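PDB 6C72: particle-associated glycoside hydrolase from Acinetobacter phage Fri1, which probably depolymerises the capsular polysaccharide of Acinetobacter baumannii as a trimeric tailspike, helping the phage to strip the host capsule during entry. Local coordinates for residues 174-178 with 232-236; 281-287 with 316-322; 505-509 with 534-539. All coordinates share one frame; numbering follows the deposited sequence.

Contact 1: residues 174-178 with 232-236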
loop_
_atom_site.group_PDB
_atom_site.type_symbol
_atom_site.label_atom_id
_atom_site.label_comp_id
_atom_site.label_asym_id
_atom_site.label_seq_id
_atom_site.Cartn_x
_atom_site.Cartn_y
_atom_site.Cartn_z
ATOM N N THR A 174 -15.422 -19.560 21.991
ATOM C CA THR A 174 -15.019 -19.122 20.659
ATOM C C THR A 174 -15.963 -19.715 19.624
ATOM O O THR A 174 -16.549 -20.779 19.842
ATOM C CB THR A 174 -13.581 -19.524 20.319
ATOM O OG1 THR A 174 -13.447 -20.945 20.422
ATOM C CG2 THR A 174 -12.595 -18.849 21.261
ATOM N N TYR A 175 -16.093 -19.023 18.490
ATOM C CA TYR A 175 -17.040 -19.454 17.469
ATOM C C TYR A 175 -16.649 -20.816 16.903
ATOM O O TYR A 175 -15.477 -21.193 16.871
ATOM C CB TYR A 175 -17.129 -18.434 16.326
ATOM C CG TYR A 175 -16.062 -18.578 15.252
ATOM C CD1 TYR A 175 -14.812 -18.012 15.412
ATOM C CD2 TYR A 175 -16.313 -19.288 14.080
ATOM C CE1 TYR A 175 -13.837 -18.134 14.436
ATOM C CE2 TYR A 175 -15.341 -19.419 13.080
ATOM C CZ TYR A 175 -14.105 -18.835 13.262
ATOM O OH TYR A 175 -13.124 -18.950 12.287
ATOM N N LYS A 176 -17.643 -21.553 16.441
ATOM C CA LYS A 176 -17.415 -22.874 15.885
ATOM C C LYS A 176 -18.242 -23.008 14.619
ATOM O O LYS A 176 -19.378 -22.532 14.555
ATOM C CB LYS A 176 -17.769 -23.982 16.904
ATOM C CG LYS A 176 -17.465 -25.381 16.404
ATOM C CD LYS A 176 -17.433 -26.431 17.519
ATOM C CE LYS A 176 -18.820 -26.906 17.914
ATOM N NZ LYS A 176 -18.791 -27.513 19.284
ATOM N N HIS A 177 -17.659 -23.628 13.601
ATOM C CA HIS A 177 -18.420 -23.896 12.391
ATOM C C HIS A 177 -19.499 -24.935 12.667
ATOM O O HIS A 177 -19.309 -25.861 13.464
ATOM C CB HIS A 177 -17.490 -24.350 11.268
ATOM C CG HIS A 177 -16.661 -23.239 10.705
ATOM N ND1 HIS A 177 -17.209 -22.194 9.995
ATOM C CD2 HIS A 177 -15.332 -22.992 10.776
ATOM C CE1 HIS A 177 -16.254 -21.354 9.647
ATOM N NE2 HIS A 177 -15.105 -21.815 10.107
ATOM N N GLY A 178 -20.658 -24.745 12.045
ATOM C CA GLY A 178 -21.737 -25.708 12.162
ATOM C C GLY A 178 -21.928 -26.517 10.891
ATOM O O GLY A 178 -22.527 -27.590 10.916
ATOM N N LYS A 232 -14.878 -16.009 2.953
ATOM C CA LYS A 232 -14.804 -15.405 4.279
ATOM C C LYS A 232 -15.224 -16.417 5.337
ATOM O O LYS A 232 -16.214 -17.133 5.159
ATOM C CB LYS A 232 -15.696 -14.165 4.378
ATOM C CG LYS A 232 -15.214 -13.032 3.519
ATOM C CD LYS A 232 -16.238 -11.923 3.403
ATOM C CE LYS A 232 -15.693 -10.771 2.550
ATOM N NZ LYS A 232 -16.283 -9.455 2.963
ATOM N N TRP A 233 -14.468 -16.467 6.438
ATOM C CA TRP A 233 -14.760 -17.367 7.560
ATOM C C TRP A 233 -14.912 -18.815 7.075
ATOM O O TRP A 233 -15.930 -19.476 7.299
ATOM C CB TRP A 233 -15.997 -16.906 8.320
ATOM C CG TRP A 233 -15.838 -15.561 8.907
ATOM C CD1 TRP A 233 -16.394 -14.397 8.452
ATOM C CD2 TRP A 233 -15.086 -15.214 10.078
ATOM N NE1 TRP A 233 -16.031 -13.346 9.261
ATOM C CE2 TRP A 233 -15.227 -13.818 10.266
ATOM C CE3 TRP A 233 -14.300 -15.943 10.977
ATOM C CZ2 TRP A 233 -14.613 -13.139 11.320
ATOM C CZ3 TRP A 233 -13.690 -15.268 12.023
ATOM C CH2 TRP A 233 -13.853 -13.879 12.187
ATOM N N VAL A 234 -13.890 -19.294 6.369
ATOM C CA VAL A 234 -13.830 -20.667 5.889
ATOM C C VAL A 234 -12.556 -21.312 6.411
ATOM O O VAL A 234 -11.466 -20.752 6.264
ATOM C CB VAL A 234 -13.881 -20.736 4.350
ATOM C CG1 VAL A 234 -13.425 -22.103 3.881
ATOM C CG2 VAL A 234 -15.294 -20.464 3.872
ATOM N N ASP A 235 -12.695 -22.490 7.005
ATOM C CA ASP A 235 -11.569 -23.328 7.377
ATOM C C ASP A 235 -11.517 -24.521 6.433
ATOM O O ASP A 235 -12.540 -24.934 5.879
ATOM C CB ASP A 235 -11.686 -23.806 8.830
ATOM C CG ASP A 235 -11.624 -22.658 9.844
ATOM O OD1 ASP A 235 -11.477 -21.481 9.442
ATOM O OD2 ASP A 235 -11.707 -22.938 11.058
ATOM N N THR A 236 -10.314 -25.034 6.199
ATOM C CA THR A 236 -10.130 -26.261 5.436
ATOM C C THR A 236 -9.172 -27.170 6.190
ATOM O O THR A 236 -8.149 -26.712 6.705
ATOM C CB THR A 236 -9.597 -25.995 4.006
ATOM O OG1 THR A 236 -8.338 -25.315 4.076
ATOM C CG2 THR A 236 -10.578 -25.158 3.193
HETATM O O HOH W 1 -13.167 -19.593 9.674
HETATM O O HOH W 2 -11.775 -21.308 13.089
#
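Trp233 and Asp235 meet Tyr175 and His177 where the loop 174-178 leans on a corner of the parallel beta-helix that forms the body of this tailspike. The corner is made at Trp233, whose left-handed backbone conformation bends the chain between strand 230-232 and strand 234-237. Its indole turns the CE3-CZ3 edge toward the face of Tyr175 in an edge-to-face pair, the centroids of the tyrosine ring and the six-membered indole ring 5.2 Å apart and the planes at 83°. Trp233 CE3 comes within 3.7 Å of Tyr175 CZ, and the phenol oxygen lies near the indole plane at that same edge. Tyr175 takes this place with CG tucked between its backbone N and carbonyl carbon (chi1 84°), which also puts CE2 over one face of His177. The carbonyl of Trp233 then reaches the rim of the imidazole, Trp233 O standing 3.0 Å from His177 CE1. Packing on Gly198 of the second subunit carries the indole into the trimer interface. Beyond Val234, Asp235 sets its carboxylate nearly perpendicular to the imidazole, at the edge carrying NE2 and CD2. No direct polar bond joins the two segments here; two waters do the joining, while Asn263 holds Asp235 OD1 from the next coil. Water 1 bonds Tyr175 OH, His177 NE2 (3.0 Å) and Asp235 OD1, donating to the last. Water 2 spans the other carboxylate oxygen and the phenol, 2.6 Å from Asp235 OD2, to which it donates, and 2.8 Å from Tyr175 OH.

Contact 2: residues 281-287 with 316-322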
loop_
_atom_site.group_PDB
_atom_site.type_symbol
_atom_site.label_atom_id
_atom_site.label_comp_id
_atom_site.label_asym_id
_atom_site.label_seq_id
_atom_site.Cartn_x
_atom_site.Cartn_y
_atom_site.Cartn_z
ATOM N N THR A 281 -5.489 -11.682 -2.737
ATOM C CA THR A 281 -5.231 -11.096 -1.432
ATOM C C THR A 281 -5.736 -12.019 -0.329
ATOM O O THR A 281 -6.886 -12.466 -0.359
ATOM C CB THR A 281 -5.876 -9.712 -1.305
ATOM O OG1 THR A 281 -5.274 -8.827 -2.254
ATOM C CG2 THR A 281 -5.670 -9.151 0.092
ATOM N N PHE A 282 -4.871 -12.278 0.641
ATOM C CA PHE A 282 -5.233 -12.937 1.885
ATOM C C PHE A 282 -5.097 -11.918 3.006
ATOM O O PHE A 282 -4.046 -11.290 3.145
ATOM C CB PHE A 282 -4.333 -14.144 2.155
ATOM C CG PHE A 282 -4.437 -15.233 1.120
ATOM C CD1 PHE A 282 -3.637 -15.209 -0.021
ATOM C CD2 PHE A 282 -5.318 -16.294 1.294
ATOM C CE1 PHE A 282 -3.717 -16.225 -0.978
ATOM C CE2 PHE A 282 -5.401 -17.305 0.345
ATOM C CZ PHE A 282 -4.601 -17.270 -0.795
ATOM N N LYS A 283 -6.163 -11.734 3.779
ATOM C CA LYS A 283 -6.167 -10.834 4.925
ATOM C C LYS A 283 -6.656 -11.586 6.153
ATOM O O LYS A 283 -7.742 -12.171 6.128
ATOM C CB LYS A 283 -7.054 -9.618 4.670
ATOM C CG LYS A 283 -6.976 -8.570 5.769
ATOM C CD LYS A 283 -8.231 -7.717 5.765
ATOM C CE LYS A 283 -8.128 -6.582 4.759
ATOM N NZ LYS A 283 -7.421 -5.394 5.367
ATOM N N ASN A 284 -5.854 -11.569 7.222
ATOM C CA ASN A 284 -6.200 -12.230 8.487
ATOM C C ASN A 284 -6.564 -13.695 8.255
ATOM O O ASN A 284 -7.570 -14.201 8.767
ATOM C CB ASN A 284 -7.321 -11.487 9.222
ATOM C CG ASN A 284 -7.453 -11.919 10.687
ATOM O OD1 ASN A 284 -6.458 -12.231 11.356
ATOM N ND2 ASN A 284 -8.693 -11.942 11.192
ATOM N N CYS A 285 -5.779 -14.364 7.419
ATOM C CA CYS A 285 -5.916 -15.792 7.187
ATOM C C CYS A 285 -4.729 -16.502 7.815
ATOM O O CYS A 285 -3.694 -15.893 8.047
ATOM C CB CYS A 285 -5.984 -16.101 5.685
ATOM S SG CYS A 285 -7.392 -15.321 4.859
ATOM N N THR A 286 -4.866 -17.794 8.086
ATOM C CA THR A 286 -3.748 -18.566 8.606
ATOM C C THR A 286 -3.487 -19.767 7.711
ATOM O O THR A 286 -4.363 -20.207 6.963
ATOM C CB THR A 286 -3.975 -19.047 10.055
ATOM O OG1 THR A 286 -4.909 -20.132 10.079
ATOM C CG2 THR A 286 -4.478 -17.916 10.955
ATOM N N PHE A 287 -2.250 -20.252 7.750
ATOM C CA PHE A 287 -1.828 -21.446 7.022
ATOM C C PHE A 287 -1.048 -22.305 8.009
ATOM O O PHE A 287 0.041 -21.911 8.444
ATOM C CB PHE A 287 -0.979 -21.087 5.796
ATOM C CG PHE A 287 -1.622 -20.067 4.873
ATOM C CD1 PHE A 287 -1.497 -18.703 5.119
ATOM C CD2 PHE A 287 -2.351 -20.481 3.762
ATOM C CE1 PHE A 287 -2.079 -17.767 4.285
ATOM C CE2 PHE A 287 -2.938 -19.555 2.910
ATOM C CZ PHE A 287 -2.802 -18.190 3.171
ATOM N N THR A 316 -0.854 -10.526 -2.272
ATOM C CA THR A 316 -0.641 -9.775 -1.048
ATOM C C THR A 316 -1.171 -10.575 0.130
ATOM O O THR A 316 -2.354 -10.938 0.162
ATOM C CB THR A 316 -1.304 -8.399 -1.125
ATOM O OG1 THR A 316 -0.818 -7.708 -2.280
ATOM C CG2 THR A 316 -0.974 -7.570 0.101
ATOM N N LEU A 317 -0.306 -10.815 1.105
ATOM C CA LEU A 317 -0.659 -11.501 2.340
ATOM C C LEU A 317 -0.510 -10.504 3.497
ATOM O O LEU A 317 0.612 -10.111 3.848
ATOM C CB LEU A 317 0.228 -12.728 2.519
ATOM C CG LEU A 317 0.130 -13.661 1.309
ATOM C CD1 LEU A 317 1.431 -13.708 0.487
ATOM C CD2 LEU A 317 -0.328 -15.064 1.713
ATOM N N ILE A 318 -1.637 -10.091 4.072
ATOM C CA ILE A 318 -1.688 -9.062 5.105
ATOM C C ILE A 318 -2.147 -9.715 6.401
ATOM O O ILE A 318 -3.213 -10.345 6.439
ATOM C CB ILE A 318 -2.649 -7.922 4.732
ATOM C CG1 ILE A 318 -2.480 -7.522 3.269
ATOM C CG2 ILE A 318 -2.455 -6.732 5.653
ATOM C CD1 ILE A 318 -3.663 -6.716 2.703
ATOM N N ASN A 319 -1.353 -9.556 7.460
ATOM C CA ASN A 319 -1.732 -10.010 8.801
ATOM C C ASN A 319 -2.118 -11.490 8.784
ATOM O O ASN A 319 -3.120 -11.902 9.366
ATOM C CB ASN A 319 -2.858 -9.136 9.368
ATOM C CG ASN A 319 -3.156 -9.435 10.820
ATOM O OD1 ASN A 319 -2.302 -9.940 11.550
ATOM N ND2 ASN A 319 -4.370 -9.128 11.250
ATOM N N CYS A 320 -1.320 -12.295 8.097
ATOM C CA CYS A 320 -1.535 -13.730 8.017
ATOM C C CYS A 320 -0.539 -14.446 8.913
ATOM O O CYS A 320 0.492 -13.889 9.295
ATOM C CB CYS A 320 -1.396 -14.227 6.567
ATOM S SG CYS A 320 -2.703 -13.611 5.470
ATOM N N VAL A 321 -0.868 -15.685 9.267
ATOM C CA VAL A 321 -0.006 -16.541 10.072
ATOM C C VAL A 321 0.391 -17.750 9.236
ATOM O O VAL A 321 -0.467 -18.408 8.636
ATOM C CB VAL A 321 -0.692 -16.991 11.378
ATOM C CG1 VAL A 321 0.186 -18.022 12.109
ATOM C CG2 VAL A 321 -0.997 -15.793 12.277
ATOM N N PHE A 322 1.687 -18.023 9.178
ATOM C CA PHE A 322 2.227 -19.245 8.617
ATOM C C PHE A 322 2.863 -20.011 9.764
ATOM O O PHE A 322 3.782 -19.503 10.411
ATOM C CB PHE A 322 3.251 -18.951 7.526
ATOM C CG PHE A 322 2.744 -18.028 6.463
ATOM C CD1 PHE A 322 2.039 -18.529 5.371
ATOM C CD2 PHE A 322 2.993 -16.664 6.536
ATOM C CE1 PHE A 322 1.564 -17.679 4.381
ATOM C CE2 PHE A 322 2.531 -15.801 5.540
ATOM C CZ PHE A 322 1.809 -16.311 4.460
HETATM O O HOH W 3 -2.473 -8.732 -4.189
HETATM O O HOH W 4 -4.046 -13.469 11.325
HETATM O O HOH W 5 -5.006 -10.966 13.534
#
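Phe282 and Leu317, Phe287 and Phe322 lie side by side on the buried face of two successive coils of a parallel beta-helix. The coils run in register: the axes of strand segments 281-283 and 316-318 approach to 4.8 Å and run parallel within 4°, and backbone bonds such as Ile318 N to Phe282 O (2.8 Å) stitch them. Leu317 CD2 is the central bump: it presses on Phe282 CD1 at 3.7 Å, meets Phe287 CE1 at 4.1 Å and lies at the edge of the Phe322 ring, in its plane. Phe287 in turn rests its CZ over one face of Phe282. The Phe287 and Phe322 rings are almost parallel (9°) but slid apart, with centroids 5.1 Å from each other, so they barely overlap and meet through Phe287 CD1 and Phe322 CE1. Cys320 SG fills the hollow at the bend, lodged 3.7 Å from Phe282 CB and 4.1 Å from Cys285 CB. That bend comes from the left-handed Asn284 and Asn319, whose side chains lie side by side, pointing the same way, with amide planes only 13° apart. Two waters bridge the two residues, both donating to Asn284 OD1; one also donates to Asn319 O and the other accepts from Asn319 ND2. On the opposite face of the strands Thr281 CG2 touches Ile318 CD1, and Thr286 CG2 nudges Val321 CB at 3.9 Å. Phe282 stacks on Phe259 and Phe322 on Phe355, while Asn284 bonds Asn261 and Asn319 bonds Arg354, between strands 255-260 and 263-264 on one side and 348-351 and 354-357 on the other.

Contact 3: residues 505-509 with 534-539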
loop_
_atom_site.group_PDB
_atom_site.type_symbol
_atom_site.label_atom_id
_atom_site.label_comp_id
_atom_site.label_asym_id
_atom_site.label_seq_id
_atom_site.Cartn_x
_atom_site.Cartn_y
_atom_site.Cartn_z
ATOM N N VAL A 505 46.991 21.762 -21.935
ATOM C CA VAL A 505 46.561 22.340 -20.663
ATOM C C VAL A 505 45.783 23.621 -20.952
ATOM O O VAL A 505 46.082 24.324 -21.929
ATOM C CB VAL A 505 47.754 22.600 -19.724
ATOM C CG1 VAL A 505 48.441 21.295 -19.354
ATOM C CG2 VAL A 505 48.739 23.547 -20.375
ATOM N N PRO A 506 44.787 23.962 -20.143
ATOM C CA PRO A 506 43.994 25.166 -20.404
ATOM C C PRO A 506 44.756 26.425 -20.014
ATOM O O PRO A 506 45.779 26.384 -19.327
ATOM C CB PRO A 506 42.755 24.969 -19.518
ATOM C CG PRO A 506 43.233 24.126 -18.408
ATOM C CD PRO A 506 44.298 23.222 -18.967
ATOM N N LEU A 507 44.223 27.559 -20.455
ATOM C CA LEU A 507 44.749 28.845 -20.021
ATOM C C LEU A 507 44.334 29.120 -18.578
ATOM O O LEU A 507 43.582 28.350 -17.965
ATOM C CB LEU A 507 44.254 29.957 -20.943
ATOM C CG LEU A 507 44.858 29.971 -22.345
ATOM C CD1 LEU A 507 44.048 30.856 -23.269
ATOM C CD2 LEU A 507 46.297 30.449 -22.255
ATOM N N ARG A 508 44.846 30.229 -18.030
ATOM C CA ARG A 508 44.422 30.728 -16.716
ATOM C C ARG A 508 44.453 29.629 -15.659
ATOM O O ARG A 508 43.508 29.456 -14.888
ATOM C CB ARG A 508 43.024 31.341 -16.779
ATOM C CG ARG A 508 42.777 32.277 -17.938
ATOM C CD ARG A 508 41.364 32.808 -17.839
ATOM N NE ARG A 508 40.983 33.680 -18.945
ATOM C CZ ARG A 508 39.818 34.314 -19.007
ATOM N NH1 ARG A 508 38.929 34.171 -18.027
ATOM N NH2 ARG A 508 39.538 35.087 -20.042
ATOM N N SER A 509 45.519 28.837 -15.651
ATOM C CA SER A 509 45.533 27.685 -14.766
ATOM C C SER A 509 46.971 27.284 -14.509
ATOM O O SER A 509 47.869 27.618 -15.283
ATOM C CB SER A 509 44.750 26.495 -15.349
ATOM O OG SER A 509 45.333 25.978 -16.536
ATOM N N VAL A 534 53.114 23.585 -15.236
ATOM C CA VAL A 534 52.735 24.644 -16.166
ATOM C C VAL A 534 51.943 25.702 -15.410
ATOM O O VAL A 534 51.092 25.373 -14.579
ATOM C CB VAL A 534 51.881 24.107 -17.333
ATOM C CG1 VAL A 534 51.766 25.151 -18.423
ATOM C CG2 VAL A 534 52.462 22.848 -17.882
ATOM N N ASN A 535 52.182 26.968 -15.727
ATOM C CA ASN A 535 51.299 28.038 -15.281
ATOM C C ASN A 535 51.056 28.973 -16.456
ATOM O O ASN A 535 51.990 29.318 -17.188
ATOM C CB ASN A 535 51.887 28.801 -14.089
ATOM C CG ASN A 535 50.824 29.544 -13.280
ATOM O OD1 ASN A 535 51.131 30.478 -12.535
ATOM N ND2 ASN A 535 49.573 29.127 -13.424
ATOM N N SER A 536 49.797 29.345 -16.663
ATOM C CA SER A 536 49.428 30.236 -17.748
ATOM C C SER A 536 48.477 31.307 -17.251
ATOM O O SER A 536 47.622 31.048 -16.403
ATOM C CB SER A 536 48.757 29.477 -18.892
ATOM O OG SER A 536 49.580 28.428 -19.333
ATOM N N ASP A 537 48.608 32.507 -17.814
ATOM C CA ASP A 537 47.550 33.495 -17.677
ATOM C C ASP A 537 46.635 33.386 -18.894
ATOM O O ASP A 537 46.472 32.288 -19.441
ATOM C CB ASP A 537 48.133 34.898 -17.520
ATOM C CG ASP A 537 49.050 35.284 -18.667
ATOM O OD1 ASP A 537 48.983 34.653 -19.749
ATOM O OD2 ASP A 537 49.842 36.231 -18.485
ATOM N N ASN A 538 46.082 34.505 -19.378
ATOM C CA ASN A 538 45.133 34.414 -20.484
ATOM C C ASN A 538 45.791 34.119 -21.830
ATOM O O ASN A 538 45.073 33.911 -22.811
ATOM C CB ASN A 538 44.308 35.696 -20.604
ATOM C CG ASN A 538 43.047 35.503 -21.451
ATOM O OD1 ASN A 538 42.335 34.507 -21.310
ATOM N ND2 ASN A 538 42.806 36.428 -22.379
ATOM N N SER A 539 47.121 34.087 -21.911
ATOM C CA SER A 539 47.744 33.824 -23.200
ATOM C C SER A 539 49.139 33.220 -23.101
ATOM O O SER A 539 49.563 32.514 -24.017
ATOM C CB SER A 539 47.831 35.118 -24.005
ATOM O OG SER A 539 48.768 36.000 -23.413
HETATM O O HOH W 6 48.289 26.351 -18.003
#
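Arg508 and Ser509 lie against Ser536 and Asp537 as the chain enters strand 509-517 beside the antiparallel strand 528-536, with Ser536 N giving a bond to Ser509 O (2.9 Å) and Arg508 N one to Asp537 O (3.0 Å). Ser509 N to Ser536 O is weak; Arg508 just before it is left-handed (phi 50°, psi 44°). In this C-terminal beta domain side chains add further bonds. Arg508 runs extended from CG to NE and grips a single atom side-on: NE reaches Asn538 OD1 at 2.8 Å and NH2 reaches it at 3.1 Å. That oxygen lies in the guanidinium plane, yet both nitrogens approach it from one face of the amide, whose plane is turned 60° away. Leu507 leans over the turn, CD1 3.3 Å from Asn538 O and CD2 3.4 Å from Asp537 O. Val505 CG2 packs on Val534 CG1 at 3.9 Å, both valines lying on Trp560. Asn535 ND2 adds a second donor to Ser509 O from above its carbonyl plane; its amide also bonds the third subunit, OD1 accepting from Ala528 N and ND2 donating to Gly517 O. One water donates to Pro506 O and Ser509 O and accepts from Ser536 OG, which also bonds Thr541. Asp537 OD1 closes an Asx turn onto Ser539 N (2.9 Å) and also accepts from Thr540 N, while OD2 forms a salt bridge with Lys527 of the third subunit. Ser509 O thus has two protein donors and a water, and two donors on Asn538 OD1 would limit rotation of that amide, in a turn that also contacts the third subunit.

Overall arrangement
Contacts 1 and 2 belong to the same beta-helix, their centres 16 Å apart and their nearest atoms about 6 Å apart. Asn263 bridges that gap: it bonds Asp235 of contact 1 and Thr286 of contact 2 from the coil between them, and both contacts reach the second subunit. Glu260, a zinc-binding residue though without zinc bound to it in this chain, lies about 7 Å from the side chain of Trp233 and about 4 Å from that of Lys283; bound zinc lies about 8 Å from the side chain of Trp233 and about 4 Å from that of Lys283. Contact 3, in the C-terminal domain, is centred 70 Å from contact 2 and 86 Å from contact 1, and meets the third subunit.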